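Local coordinates for protein C-type lectin domain family 4, member a4 (Mus musculus, PDB 3VYK) that binds N-glycans bearing a bisecting N-acetylglucosamine through a calcium-dependent C-type lectin domain, and probably serves as an inhibitory receptor of dendritic cells, at residues 20-25 against 120-125; 69-74 against 91-96; 86-91 against 110-115; 96-101 against 114-119. One frame throughout, in Å; residues are numbered along the deposited sequence.

Contact 1. Residues 20-25 against 120-125; sequences DSKASW and EHNSVC. With NAG (2-acetamido-2-deoxy-beta-D-glucopyranose), chain B.
Ala23 and His121 are tied backbone to backbone as an antiparallel hydrogen-bonded pair: Ala23 N gives its hydrogen to His121 O at 3.0 Å, and His121 N returns one to Ala23 O at 2.9 Å. The two short strands meet at 94°, consistent with a pairing limited to one bridge whose side chains diverge. Weaker CA-H...O contacts back up both carbonyls, with Lys22 CA 3.3 Å from His121 O and Glu120 CA 3.4 Å from Ala23 O.

The apolar part is made by methylenes of charged residues. Lys22 CB lies 4.0 Å from Glu120 CB, and its extended chain carries CD past Glu120 O. Glu120 CG rests 3.7 Å from Ser24 N. The Ala23 methyl points away from strand 121-125 and is small enough to pack against helix 25-34, at Ser28 and Lys31. Ser24 is the N-cap of that helix, and Glu27 in turn accepts from Ser24 N, as in a capping box.

Sugar binding falls to His121. CG anti to the carbonyl carbon (chi1 -74°) swings the ring out to the chain B N-acetylglucosamine, where NE2 and O4 share a hydrogen bond of 2.7 Å in the ring plane. Phe62 packs edge-to-face with this ring, and a weak hydrogen bond joins ND1 to the carbonyl of Asp119. The bridge therefore fixes the backbone of a sugar-binding residue, while the long polar chains cover it with carbon.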
# COMPACT_ATOMS: atom_id res chain seq x y z
N ASP A 20 1.74 -13.14 -6.52
CA ASP A 20 2.13 -14.08 -7.58
C ASP A 20 3.12 -13.50 -8.59
O ASP A 20 3.73 -14.24 -9.38
CB ASP A 20 0.90 -14.71 -8.27
CG ASP A 20 0.25 -13.79 -9.31
OD1 ASP A 20 0.73 -12.66 -9.56
OD2 ASP A 20 -0.77 -14.22 -9.89
N SER A 21 3.28 -12.18 -8.56
CA SER A 21 4.19 -11.48 -9.45
C SER A 21 4.51 -10.09 -8.90
O SER A 21 3.84 -9.61 -7.98
CB SER A 21 3.58 -11.35 -10.86
OG SER A 21 2.31 -10.74 -10.81
N LYS A 22 5.55 -9.48 -9.46
CA LYS A 22 5.93 -8.11 -9.11
C LYS A 22 5.73 -7.19 -10.31
O LYS A 22 5.73 -7.63 -11.46
CB LYS A 22 7.38 -8.05 -8.64
CG LYS A 22 7.67 -8.83 -7.36
CD LYS A 22 9.14 -8.73 -7.00
CE LYS A 22 9.48 -9.63 -5.83
NZ LYS A 22 10.95 -9.71 -5.63
N ALA A 23 5.54 -5.91 -10.02
CA ALA A 23 5.27 -4.92 -11.05
C ALA A 23 5.58 -3.55 -10.50
O ALA A 23 5.62 -3.36 -9.27
CB ALA A 23 3.81 -5.00 -11.49
N SER A 24 5.80 -2.59 -11.40
CA SER A 24 5.92 -1.18 -11.03
C SER A 24 4.64 -0.66 -10.37
O SER A 24 3.60 -1.34 -10.37
CB SER A 24 6.20 -0.34 -12.27
OG SER A 24 5.04 -0.26 -13.08
N TRP A 25 4.70 0.54 -9.81
CA TRP A 25 3.51 1.13 -9.20
C TRP A 25 2.37 1.25 -10.19
O TRP A 25 1.26 0.81 -9.91
CB TRP A 25 3.83 2.46 -8.54
CG TRP A 25 2.64 2.98 -7.76
CD1 TRP A 25 2.37 2.80 -6.41
CD2 TRP A 25 1.51 3.74 -8.29
NE1 TRP A 25 1.19 3.40 -6.07
CE2 TRP A 25 0.62 3.98 -7.16
CE3 TRP A 25 1.17 4.24 -9.54
CZ2 TRP A 25 -0.57 4.67 -7.30
CZ3 TRP A 25 -0.03 4.94 -9.67
CH2 TRP A 25 -0.88 5.16 -8.57
N GLU A 120 10.03 -2.81 -9.13
CA GLU A 120 8.96 -3.80 -9.16
C GLU A 120 8.76 -4.48 -7.81
O GLU A 120 9.71 -5.00 -7.23
CB GLU A 120 9.20 -4.84 -10.26
CG GLU A 120 9.09 -4.26 -11.66
CD GLU A 120 9.37 -5.28 -12.75
OE1 GLU A 120 10.17 -6.21 -12.52
OE2 GLU A 120 8.79 -5.13 -13.85
N HIS A 121 7.52 -4.45 -7.33
CA HIS A 121 7.18 -5.03 -6.04
C HIS A 121 5.86 -5.71 -6.07
O HIS A 121 5.11 -5.61 -7.05
CB HIS A 121 7.18 -3.96 -4.95
CG HIS A 121 8.56 -3.52 -4.56
ND1 HIS A 121 9.25 -2.59 -5.26
CD2 HIS A 121 9.40 -3.94 -3.54
CE1 HIS A 121 10.46 -2.43 -4.70
NE2 HIS A 121 10.55 -3.25 -3.65
N ASN A 122 5.55 -6.41 -4.99
CA ASN A 122 4.20 -6.90 -4.76
C ASN A 122 3.30 -5.73 -4.38
O ASN A 122 3.74 -4.59 -4.36
CB ASN A 122 4.26 -8.00 -3.71
CG ASN A 122 5.11 -9.17 -4.18
OD1 ASN A 122 4.71 -9.91 -5.08
ND2 ASN A 122 6.30 -9.28 -3.63
N SER A 123 2.02 -6.00 -4.12
CA SER A 123 1.09 -4.90 -3.84
C SER A 123 -0.13 -5.43 -3.11
O SER A 123 -0.30 -6.64 -2.99
CB SER A 123 0.69 -4.18 -5.15
OG SER A 123 0.12 -5.07 -6.09
N VAL A 124 -0.94 -4.50 -2.61
CA VAL A 124 -2.22 -4.83 -1.97
C VAL A 124 -3.34 -4.04 -2.64
O VAL A 124 -3.26 -2.82 -2.74
CB VAL A 124 -2.20 -4.51 -0.46
CG1 VAL A 124 -3.53 -4.89 0.18
CG2 VAL A 124 -1.06 -5.25 0.24
N CYS A 125 -4.37 -4.75 -3.11
CA CYS A 125 -5.55 -4.13 -3.71
C CYS A 125 -6.68 -4.10 -2.72
O CYS A 125 -6.74 -4.93 -1.81
CB CYS A 125 -6.04 -4.88 -4.95
SG CYS A 125 -4.82 -5.12 -6.26
C1 NAG B . 14.76 -0.09 -0.38
C2 NAG B . 14.10 -1.15 0.51
C3 NAG B . 13.78 -2.43 -0.27
C4 NAG B . 13.06 -2.10 -1.58
C5 NAG B . 13.78 -1.00 -2.36
C6 NAG B . 12.99 -0.51 -3.57
C7 NAG B . 14.74 -0.83 2.85
C8 NAG B . 15.78 -1.08 3.90
N2 NAG B . 14.98 -1.35 1.65
O3 NAG B . 12.95 -3.26 0.52
O4 NAG B . 12.94 -3.25 -2.38
O5 NAG B . 13.96 0.14 -1.53
O6 NAG B . 13.23 -1.31 -4.71
O7 NAG B . 13.73 -0.16 3.11

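Contact 2. Residues 69-74 against 91-96; sequences GQRQWR and GEPNQD. With CA (calcium ion), chain C; MAN (alpha-D-mannopyranose), chain D.
Arg71 NH1 is held by several groups at once: a water 3.0 Å away carries its hydrogen bond on to Pro93 O, and Asp114 OD2 takes it in a salt bridge of 2.9 Å. Its partner NH2 bonds the carbonyl of Glu98 and forms a salt bridge with Asp67, while Gln95 O lies 3.2 Å from NH2. Bends at chi2 (-86°) and chi3 (75°) bring the guanidinium to the benzo rim of Trp73, whose CZ2 stands 3.5 Å from the guanidinium plane, over its centre. Asp96 CA lies near the rim of the opposite face. Arginine suits the place because its flat group can take an indole carbon on one face while its N-H groups point outward to several acceptors.

Trp73 CZ2 also touches Pro93 CB at 3.6 Å. That proline follows a cis peptide and is the middle of Glu92-Pro93-Asn94, the EPN signature of mannose-type C-type lectins. On its two flanks Glu92 OE1 and Asn94 OD1 each bind calcium at 2.4 Å, and the ion also takes O3 and O4 of the mannose.

Arg71 is thus a second-shell residue: it anchors the far oxygen of the calcium ligand Asp114, and its positive charge would be expected to offset some of the acid gathered round the metal.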
# COMPACT_ATOMS: atom_id res chain seq x y z
N GLY A 69 4.29 16.12 -4.98
CA GLY A 69 5.28 17.17 -5.15
C GLY A 69 5.72 17.69 -3.80
O GLY A 69 4.88 17.95 -2.95
N GLN A 70 7.02 17.79 -3.60
CA GLN A 70 7.57 18.37 -2.37
C GLN A 70 7.03 17.74 -1.08
O GLN A 70 6.73 18.42 -0.09
CB GLN A 70 7.44 19.89 -2.40
CG GLN A 70 8.06 20.43 -3.67
CD GLN A 70 8.65 21.80 -3.49
OE1 GLN A 70 8.06 22.65 -2.84
NE2 GLN A 70 9.82 22.02 -4.09
N ARG A 71 6.93 16.41 -1.11
CA ARG A 71 6.55 15.60 0.04
C ARG A 71 5.10 15.83 0.46
O ARG A 71 4.75 15.72 1.63
CB ARG A 71 7.52 15.79 1.23
CG ARG A 71 9.01 15.76 0.87
CD ARG A 71 9.62 14.36 0.85
NE ARG A 71 9.25 13.56 -0.32
CZ ARG A 71 9.72 12.34 -0.55
NH1 ARG A 71 10.58 11.77 0.30
NH2 ARG A 71 9.34 11.67 -1.64
N GLN A 72 4.25 16.12 -0.53
CA GLN A 72 2.81 16.25 -0.29
C GLN A 72 2.14 14.92 -0.61
O GLN A 72 1.77 14.63 -1.76
CB GLN A 72 2.22 17.38 -1.13
CG GLN A 72 2.76 18.74 -0.73
CD GLN A 72 2.31 19.85 -1.66
OE1 GLN A 72 2.72 19.92 -2.84
NE2 GLN A 72 1.49 20.75 -1.13
N TRP A 73 2.02 14.08 0.42
CA TRP A 73 1.51 12.72 0.25
C TRP A 73 0.03 12.73 0.02
O TRP A 73 -0.72 13.40 0.75
CB TRP A 73 1.88 11.83 1.45
CG TRP A 73 3.38 11.78 1.61
CD1 TRP A 73 4.16 12.49 2.51
CD2 TRP A 73 4.33 11.03 0.77
NE1 TRP A 73 5.50 12.22 2.31
CE2 TRP A 73 5.66 11.36 1.28
CE3 TRP A 73 4.21 10.15 -0.30
CZ2 TRP A 73 6.81 10.81 0.72
CZ3 TRP A 73 5.38 9.60 -0.85
CH2 TRP A 73 6.65 9.93 -0.35
N ARG A 74 -0.39 12.03 -1.02
CA ARG A 74 -1.80 12.00 -1.41
C ARG A 74 -2.27 10.59 -1.74
O ARG A 74 -1.57 9.83 -2.41
CB ARG A 74 -2.07 12.94 -2.61
CG ARG A 74 -1.71 14.40 -2.38
CD ARG A 74 -2.64 15.05 -1.37
NE ARG A 74 -2.35 16.46 -1.15
CZ ARG A 74 -1.59 16.94 -0.16
NH1 ARG A 74 -1.04 16.12 0.73
NH2 ARG A 74 -1.38 18.24 -0.05
N GLY A 91 13.39 7.11 9.85
CA GLY A 91 14.23 7.68 8.80
C GLY A 91 13.54 7.85 7.46
O GLY A 91 14.16 8.32 6.50
N GLU A 92 12.27 7.45 7.37
CA GLU A 92 11.50 7.57 6.13
C GLU A 92 10.35 8.56 6.30
O GLU A 92 9.89 8.77 7.42
CB GLU A 92 10.94 6.22 5.70
CG GLU A 92 11.97 5.11 5.59
CD GLU A 92 13.01 5.31 4.49
OE1 GLU A 92 12.81 6.09 3.50
OE2 GLU A 92 14.04 4.60 4.59
N PRO A 93 9.88 9.17 5.20
CA PRO A 93 10.41 9.06 3.84
C PRO A 93 11.68 9.91 3.71
O PRO A 93 11.87 10.86 4.48
CB PRO A 93 9.27 9.60 2.99
CG PRO A 93 8.64 10.65 3.85
CD PRO A 93 8.77 10.15 5.27
N ASN A 94 12.57 9.54 2.79
CA ASN A 94 13.89 10.17 2.78
C ASN A 94 14.41 10.77 1.48
O ASN A 94 15.39 11.52 1.51
CB ASN A 94 14.94 9.21 3.36
CG ASN A 94 15.20 8.00 2.47
OD1 ASN A 94 14.39 7.63 1.60
ND2 ASN A 94 16.34 7.36 2.69
N GLN A 95 13.78 10.46 0.35
CA GLN A 95 14.37 10.85 -0.94
C GLN A 95 13.34 11.36 -1.93
O GLN A 95 12.34 10.69 -2.19
CB GLN A 95 15.19 9.68 -1.50
CG GLN A 95 16.44 9.43 -0.65
CD GLN A 95 17.18 8.13 -0.91
OE1 GLN A 95 16.59 7.06 -1.05
NE2 GLN A 95 18.50 8.23 -0.92
N ASP A 96 13.62 12.53 -2.51
CA ASP A 96 12.64 13.24 -3.36
C ASP A 96 12.20 12.48 -4.60
O ASP A 96 11.07 12.66 -5.06
CB ASP A 96 13.14 14.65 -3.75
CG ASP A 96 14.14 14.63 -4.90
OD1 ASP A 96 15.34 14.46 -4.64
OD2 ASP A 96 13.73 14.78 -6.07
CA CA C . 13.11 5.69 1.16
C1 MAN D . 17.23 1.63 0.49
C2 MAN D . 15.86 2.01 -0.09
C3 MAN D . 15.46 3.42 0.38
C4 MAN D . 15.53 3.49 1.90
C5 MAN D . 16.94 3.09 2.38
C6 MAN D . 17.05 3.09 3.90
O2 MAN D . 14.92 1.08 0.40
O3 MAN D . 14.13 3.84 0.05
O4 MAN D . 15.09 4.82 2.21
O5 MAN D . 17.25 1.78 1.90
O6 MAN D . 18.41 2.84 4.26
O HOH W 1 12.01 13.07 2.53

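Contact 3. Residues 86-91 against 110-115; sequences TFWHKG and WGWNDI. With CA (calcium ion), chain C; MAN (alpha-D-mannopyranose), chain D; NAG (2-acetamido-2-deoxy-beta-D-glucopyranose), chain B; SO4 (sulfate ion), chain E.
Trp112 begins at CB, which rests 3.7 Å from Trp88 CE3; next, CG comes near Phe87 O. With CG anti to the carbonyl carbon (chi1 -60°) the indole is laid against the 86-87 backbone, Phe87 N over one face. Phe87 CB sits above its five-membered ring, while NE1 finds its hydrogen-bond partner in Gln48. At CZ2 the edge of the Phe87 ring arrives, its CD2 3.7 Å away. On the other flank CE3 points into the face of Trp88, a T-shaped pair with planes at 82°. At the far end, Trp112 CZ3 meets Thr86 CB at 3.6 Å. A large flat ring suits this place because it can offer a face to Phe87 and an edge to Trp88 together.

Trp112-Asn113-Asp114 is the WND motif of C-type lectins: the tryptophan packs inward while the next two residues bind calcium, Asp114 through OD1 at 2.3 Å and O at 2.4 Å. Trp112 N donates to Phe87 O at 2.9 Å, and its carbonyl accepts from His89 N at 3.0 Å. Gly111, bare of any side chain, lets its CA pack over the face of the His89 ring, 3.5 Å from the centroid, where a CB would collide with ND1; His89 NE2 bonds the carbonyl of Asn104.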
# COMPACT_ATOMS: atom_id res chain seq x y z
N THR A 86 -0.29 7.54 10.16
CA THR A 86 0.77 7.15 9.23
C THR A 86 1.78 6.26 9.94
O THR A 86 1.90 6.26 11.18
CB THR A 86 1.47 8.36 8.58
OG1 THR A 86 2.22 9.10 9.56
CG2 THR A 86 0.45 9.27 7.90
N PHE A 87 2.52 5.48 9.14
CA PHE A 87 3.34 4.38 9.69
C PHE A 87 4.71 4.30 9.08
O PHE A 87 5.24 3.22 8.84
CB PHE A 87 2.56 3.07 9.60
CG PHE A 87 1.22 3.18 10.25
CD1 PHE A 87 1.11 3.02 11.63
CD2 PHE A 87 0.10 3.54 9.51
CE1 PHE A 87 -0.12 3.19 12.26
CE2 PHE A 87 -1.12 3.73 10.14
CZ PHE A 87 -1.23 3.55 11.51
N TRP A 88 5.29 5.46 8.84
CA TRP A 88 6.64 5.53 8.28
C TRP A 88 7.67 4.85 9.15
O TRP A 88 7.71 5.05 10.37
CB TRP A 88 7.04 6.99 8.10
CG TRP A 88 6.17 7.74 7.14
CD1 TRP A 88 5.18 8.68 7.43
CD2 TRP A 88 6.19 7.64 5.69
NE1 TRP A 88 4.62 9.17 6.28
CE2 TRP A 88 5.17 8.57 5.20
CE3 TRP A 88 6.92 6.88 4.77
CZ2 TRP A 88 4.92 8.74 3.84
CZ3 TRP A 88 6.65 7.06 3.40
CH2 TRP A 88 5.68 7.97 2.95
N HIS A 89 8.54 4.08 8.51
CA HIS A 89 9.76 3.57 9.16
C HIS A 89 10.59 4.70 9.68
O HIS A 89 10.59 5.80 9.11
CB HIS A 89 10.61 2.76 8.17
CG HIS A 89 10.15 1.34 7.98
ND1 HIS A 89 10.14 0.42 8.99
CD2 HIS A 89 9.74 0.67 6.83
CE1 HIS A 89 9.72 -0.76 8.50
NE2 HIS A 89 9.47 -0.60 7.18
N LYS A 90 11.35 4.45 10.74
CA LYS A 90 12.32 5.42 11.20
C LYS A 90 13.24 5.81 10.04
O LYS A 90 13.76 4.95 9.32
CB LYS A 90 13.12 4.85 12.39
CG LYS A 90 14.14 5.78 13.00
CD LYS A 90 13.52 7.05 13.56
CE LYS A 90 14.57 7.90 14.27
NZ LYS A 90 15.84 8.05 13.49
N GLY A 91 13.39 7.11 9.85
CA GLY A 91 14.23 7.68 8.80
C GLY A 91 13.54 7.85 7.46
O GLY A 91 14.16 8.32 6.50
N TRP A 110 7.03 -3.75 10.83
CA TRP A 110 6.45 -3.26 9.57
C TRP A 110 6.39 -1.77 9.52
O TRP A 110 6.25 -1.10 10.54
CB TRP A 110 5.05 -3.81 9.41
CG TRP A 110 5.02 -5.27 9.09
CD1 TRP A 110 4.72 -6.33 9.96
CD2 TRP A 110 5.27 -5.90 7.79
NE1 TRP A 110 4.77 -7.52 9.31
CE2 TRP A 110 5.10 -7.35 8.01
CE3 TRP A 110 5.62 -5.44 6.53
CZ2 TRP A 110 5.28 -8.27 6.98
CZ3 TRP A 110 5.79 -6.37 5.50
CH2 TRP A 110 5.63 -7.76 5.72
N GLY A 111 6.48 -1.22 8.31
CA GLY A 111 6.35 0.22 8.15
C GLY A 111 6.36 0.64 6.69
O GLY A 111 6.48 -0.20 5.78
N TRP A 112 6.22 1.94 6.48
CA TRP A 112 6.21 2.51 5.14
C TRP A 112 7.55 3.06 4.76
O TRP A 112 8.25 3.67 5.59
CB TRP A 112 5.22 3.66 5.05
CG TRP A 112 3.78 3.35 5.35
CD1 TRP A 112 3.16 2.11 5.54
CD2 TRP A 112 2.71 4.34 5.46
NE1 TRP A 112 1.82 2.28 5.80
CE2 TRP A 112 1.48 3.60 5.74
CE3 TRP A 112 2.66 5.73 5.37
CZ2 TRP A 112 0.26 4.25 5.93
CZ3 TRP A 112 1.43 6.36 5.57
CH2 TRP A 112 0.26 5.63 5.82
N ASN A 113 7.91 2.89 3.49
CA ASN A 113 9.15 3.45 2.95
C ASN A 113 8.87 4.03 1.58
O ASN A 113 8.22 3.38 0.77
CB ASN A 113 10.23 2.36 2.86
CG ASN A 113 11.49 2.83 2.14
OD1 ASN A 113 11.91 3.98 2.25
ND2 ASN A 113 12.11 1.89 1.41
N ASP A 114 9.33 5.25 1.34
CA ASP A 114 9.30 5.78 -0.02
C ASP A 114 10.36 5.09 -0.88
O ASP A 114 11.52 4.88 -0.44
CB ASP A 114 9.43 7.31 -0.08
CG ASP A 114 10.73 7.84 0.49
OD1 ASP A 114 11.34 7.18 1.38
OD2 ASP A 114 11.12 8.96 0.06
N ILE A 115 9.90 4.71 -2.08
CA ILE A 115 10.74 4.04 -3.08
C ILE A 115 10.44 4.57 -4.51
O ILE A 115 9.44 5.25 -4.74
CB ILE A 115 10.58 2.50 -3.07
CG1 ILE A 115 9.20 2.05 -3.59
CG2 ILE A 115 10.87 1.93 -1.68
CD1 ILE A 115 9.23 0.63 -4.12
CA CA C . 13.11 5.69 1.16
C1 MAN D . 17.23 1.63 0.49
C2 MAN D . 15.86 2.01 -0.09
C3 MAN D . 15.46 3.42 0.38
C4 MAN D . 15.53 3.49 1.90
C5 MAN D . 16.94 3.09 2.38
C6 MAN D . 17.05 3.09 3.90
O2 MAN D . 14.92 1.08 0.40
O3 MAN D . 14.13 3.84 0.05
O4 MAN D . 15.09 4.82 2.21
O5 MAN D . 17.25 1.78 1.90
O6 MAN D . 18.41 2.84 4.26
C1 NAG B . 14.76 -0.09 -0.38
C2 NAG B . 14.10 -1.15 0.51
C3 NAG B . 13.78 -2.43 -0.27
C4 NAG B . 13.06 -2.10 -1.58
C5 NAG B . 13.78 -1.00 -2.36
C6 NAG B . 12.99 -0.51 -3.57
C7 NAG B . 14.74 -0.83 2.85
C8 NAG B . 15.78 -1.08 3.90
N2 NAG B . 14.98 -1.35 1.65
O3 NAG B . 12.95 -3.26 0.52
O4 NAG B . 12.94 -3.25 -2.38
O5 NAG B . 13.96 0.14 -1.53
O6 NAG B . 13.23 -1.31 -4.71
O7 NAG B . 13.73 -0.16 3.11
S SO4 E . 4.79 -4.32 13.87
O1 SO4 E . 3.43 -4.68 13.39
O2 SO4 E . 5.79 -4.87 12.93
O3 SO4 E . 5.02 -4.88 15.22
O4 SO4 E . 4.93 -2.84 13.90
O HOH W 2 5.95 1.69 11.27

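Contact 4. Residues 96-101 against 114-119; sequences DWERCV and DIPCKD. With CA (calcium ion), chain C; NAG (2-acetamido-2-deoxy-beta-D-glucopyranose), chain F; NAG (2-acetamido-2-deoxy-beta-D-glucopyranose), chain B; MAN (alpha-D-mannopyranose), chain D.
A classic beta bulge opens the hairpin of strands 100-106 and 109-115, Arg99 and Cys100 both facing Ile115. Cys100 N donates to Ile115 O at 3.2 Å, and Ile115 N returns a bond to Cys100 O at 2.9 Å. From the bulge itself Cys100 forms a disulfide with Cys117 (chi3 99°), fastening the chain leaving the second strand to the start of the first. A water nearby donates to Trp97 O and accepts from the amides of Arg99 and Cys117.

This corner of the C-type lectin fold carries the long-loop calcium site. Glu98 reaches it with an extended chain beyond CG, and its two oxygens divide the work: OE1 binds calcium at 2.4 Å, while OE2 accepts from O6 of the chain F N-acetylglucosamine at 2.7 Å. A carboxylate suits both tasks. OE1 stands 2.8 Å from Asp114 O, a closeness of two acceptors that the shared metal accounts for. Pro116 lays its CD 3.5 Å from C6 of the same sugar. Its type I turn ends at Asp119, whose OD2 accepts from O4 of that sugar at 2.6 Å and from O6 of the chain B N-acetylglucosamine at 2.7 Å.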
# COMPACT_ATOMS: atom_id res chain seq x y z
N ASP A 96 13.62 12.53 -2.51
CA ASP A 96 12.64 13.24 -3.36
C ASP A 96 12.20 12.48 -4.60
O ASP A 96 11.07 12.66 -5.06
CB ASP A 96 13.14 14.65 -3.75
CG ASP A 96 14.14 14.63 -4.90
OD1 ASP A 96 15.34 14.46 -4.64
OD2 ASP A 96 13.73 14.78 -6.07
N TRP A 97 13.11 11.66 -5.11
CA TRP A 97 12.92 10.87 -6.32
C TRP A 97 12.26 9.54 -6.05
O TRP A 97 12.04 8.76 -6.98
CB TRP A 97 14.26 10.70 -7.03
CG TRP A 97 15.37 10.25 -6.11
CD1 TRP A 97 16.17 11.03 -5.28
CD2 TRP A 97 15.82 8.87 -5.88
NE1 TRP A 97 17.06 10.25 -4.59
CE2 TRP A 97 16.90 8.95 -4.90
CE3 TRP A 97 15.45 7.63 -6.38
CZ2 TRP A 97 17.57 7.82 -4.45
CZ3 TRP A 97 16.13 6.51 -5.91
CH2 TRP A 97 17.16 6.60 -4.97
N GLU A 98 11.91 9.29 -4.79
CA GLU A 98 11.16 8.10 -4.36
C GLU A 98 9.74 8.58 -4.10
O GLU A 98 9.42 9.08 -3.00
CB GLU A 98 11.79 7.49 -3.10
CG GLU A 98 13.18 6.89 -3.32
CD GLU A 98 13.67 6.06 -2.14
OE1 GLU A 98 13.66 6.54 -0.97
OE2 GLU A 98 14.08 4.90 -2.38
N ARG A 99 8.89 8.48 -5.12
CA ARG A 99 7.59 9.15 -5.05
C ARG A 99 6.43 8.21 -4.72
O ARG A 99 5.31 8.67 -4.55
CB ARG A 99 7.31 9.92 -6.34
CG ARG A 99 8.31 11.05 -6.62
CD ARG A 99 7.95 11.82 -7.90
NE ARG A 99 7.59 10.90 -8.98
CZ ARG A 99 8.47 10.27 -9.75
NH1 ARG A 99 9.78 10.48 -9.61
NH2 ARG A 99 8.04 9.43 -10.67
N CYS A 100 6.73 6.91 -4.67
CA CYS A 100 5.76 5.86 -4.34
C CYS A 100 6.13 5.26 -3.00
O CYS A 100 7.19 5.56 -2.45
CB CYS A 100 5.73 4.80 -5.44
SG CYS A 100 4.91 5.37 -6.95
N VAL A 101 5.23 4.45 -2.45
CA VAL A 101 5.38 3.95 -1.08
C VAL A 101 5.09 2.46 -1.01
O VAL A 101 4.08 1.98 -1.58
CB VAL A 101 4.42 4.70 -0.12
CG1 VAL A 101 4.56 4.21 1.32
CG2 VAL A 101 4.63 6.20 -0.18
N ASP A 114 9.33 5.25 1.34
CA ASP A 114 9.30 5.78 -0.02
C ASP A 114 10.36 5.09 -0.88
O ASP A 114 11.52 4.88 -0.44
CB ASP A 114 9.43 7.31 -0.08
CG ASP A 114 10.73 7.84 0.49
OD1 ASP A 114 11.34 7.18 1.38
OD2 ASP A 114 11.12 8.96 0.06
N ILE A 115 9.90 4.71 -2.08
CA ILE A 115 10.74 4.04 -3.08
C ILE A 115 10.44 4.57 -4.51
O ILE A 115 9.44 5.25 -4.74
CB ILE A 115 10.58 2.50 -3.07
CG1 ILE A 115 9.20 2.05 -3.59
CG2 ILE A 115 10.87 1.93 -1.68
CD1 ILE A 115 9.23 0.63 -4.12
N PRO A 116 11.32 4.24 -5.48
CA PRO A 116 11.01 4.63 -6.84
C PRO A 116 9.81 3.85 -7.37
O PRO A 116 9.70 2.64 -7.17
CB PRO A 116 12.29 4.26 -7.61
CG PRO A 116 13.36 4.23 -6.56
CD PRO A 116 12.64 3.60 -5.40
N CYS A 117 8.90 4.57 -8.02
CA CYS A 117 7.70 3.99 -8.60
C CYS A 117 8.01 2.89 -9.62
O CYS A 117 7.22 1.96 -9.77
CB CYS A 117 6.83 5.09 -9.23
SG CYS A 117 6.31 6.35 -8.03
N LYS A 118 9.16 2.99 -10.27
CA LYS A 118 9.51 2.04 -11.32
C LYS A 118 10.02 0.71 -10.76
O LYS A 118 10.09 -0.27 -11.49
CB LYS A 118 10.54 2.64 -12.29
CG LYS A 118 11.89 2.96 -11.66
CD LYS A 118 12.96 3.26 -12.70
CE LYS A 118 12.68 4.55 -13.47
NZ LYS A 118 13.84 4.93 -14.31
N ASP A 119 10.37 0.66 -9.47
CA ASP A 119 10.91 -0.57 -8.89
C ASP A 119 9.80 -1.58 -8.71
O ASP A 119 8.74 -1.25 -8.19
CB ASP A 119 11.61 -0.31 -7.55
CG ASP A 119 12.98 0.35 -7.70
OD1 ASP A 119 13.36 0.73 -8.83
OD2 ASP A 119 13.67 0.51 -6.67
CA CA C . 13.11 5.69 1.16
C1 NAG F . 18.78 0.64 -3.25
C2 NAG F . 18.58 -0.70 -3.94
C3 NAG F . 17.93 -0.50 -5.31
C4 NAG F . 16.68 0.39 -5.21
C5 NAG F . 17.00 1.65 -4.40
C6 NAG F . 15.76 2.51 -4.18
C7 NAG F . 20.26 -2.37 -3.30
C8 NAG F . 21.61 -2.95 -3.62
N2 NAG F . 19.86 -1.38 -4.10
O3 NAG F . 17.59 -1.76 -5.83
O4 NAG F . 16.26 0.74 -6.52
O5 NAG F . 17.55 1.32 -3.13
O6 NAG F . 16.14 3.78 -3.71
O7 NAG F . 19.62 -2.81 -2.34
C1 NAG B . 14.76 -0.09 -0.38
C2 NAG B . 14.10 -1.15 0.51
C3 NAG B . 13.78 -2.43 -0.27
C4 NAG B . 13.06 -2.10 -1.58
C5 NAG B . 13.78 -1.00 -2.36
C6 NAG B . 12.99 -0.51 -3.57
C7 NAG B . 14.74 -0.83 2.85
C8 NAG B . 15.78 -1.08 3.90
N2 NAG B . 14.98 -1.35 1.65
O3 NAG B . 12.95 -3.26 0.52
O4 NAG B . 12.94 -3.25 -2.38
O5 NAG B . 13.96 0.14 -1.53
O6 NAG B . 13.23 -1.31 -4.71
O7 NAG B . 13.73 -0.16 3.11
C1 MAN D . 17.23 1.63 0.49
C2 MAN D . 15.86 2.01 -0.09
C3 MAN D . 15.46 3.42 0.38
C4 MAN D . 15.53 3.49 1.90
C5 MAN D . 16.94 3.09 2.38
C6 MAN D . 17.05 3.09 3.90
O2 MAN D . 14.92 1.08 0.40
O3 MAN D . 14.13 3.84 0.05
O4 MAN D . 15.09 4.82 2.21
O5 MAN D . 17.25 1.78 1.90
O6 MAN D . 18.41 2.84 4.26
O HOH W 3 9.47 7.52 -7.98

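Following the chain from the N terminus, residues 20-25 open contact 1, which closes only at 120-125 and so encloses the other three; it ties strand 21-23, just ahead of helix 25-34, to strand 121-128. Inside it, contact 2 ties the turn before strand 73-75 to the long loop at 91-96. Contact 3 starts before that loop is shut, shares Gly91 with it and crosses it, joining the long-loop region to strand 109-115. Contact 4 follows contact 2 in series, joins the two strands of the 100-106/109-115 hairpin and shares Asp114 and Ile115 with contact 3. Contacts 2, 3 and 4 converge on calcium and mannose, while contact 1 meets contact 4 where Trp25 N probably bonds Cys117 O.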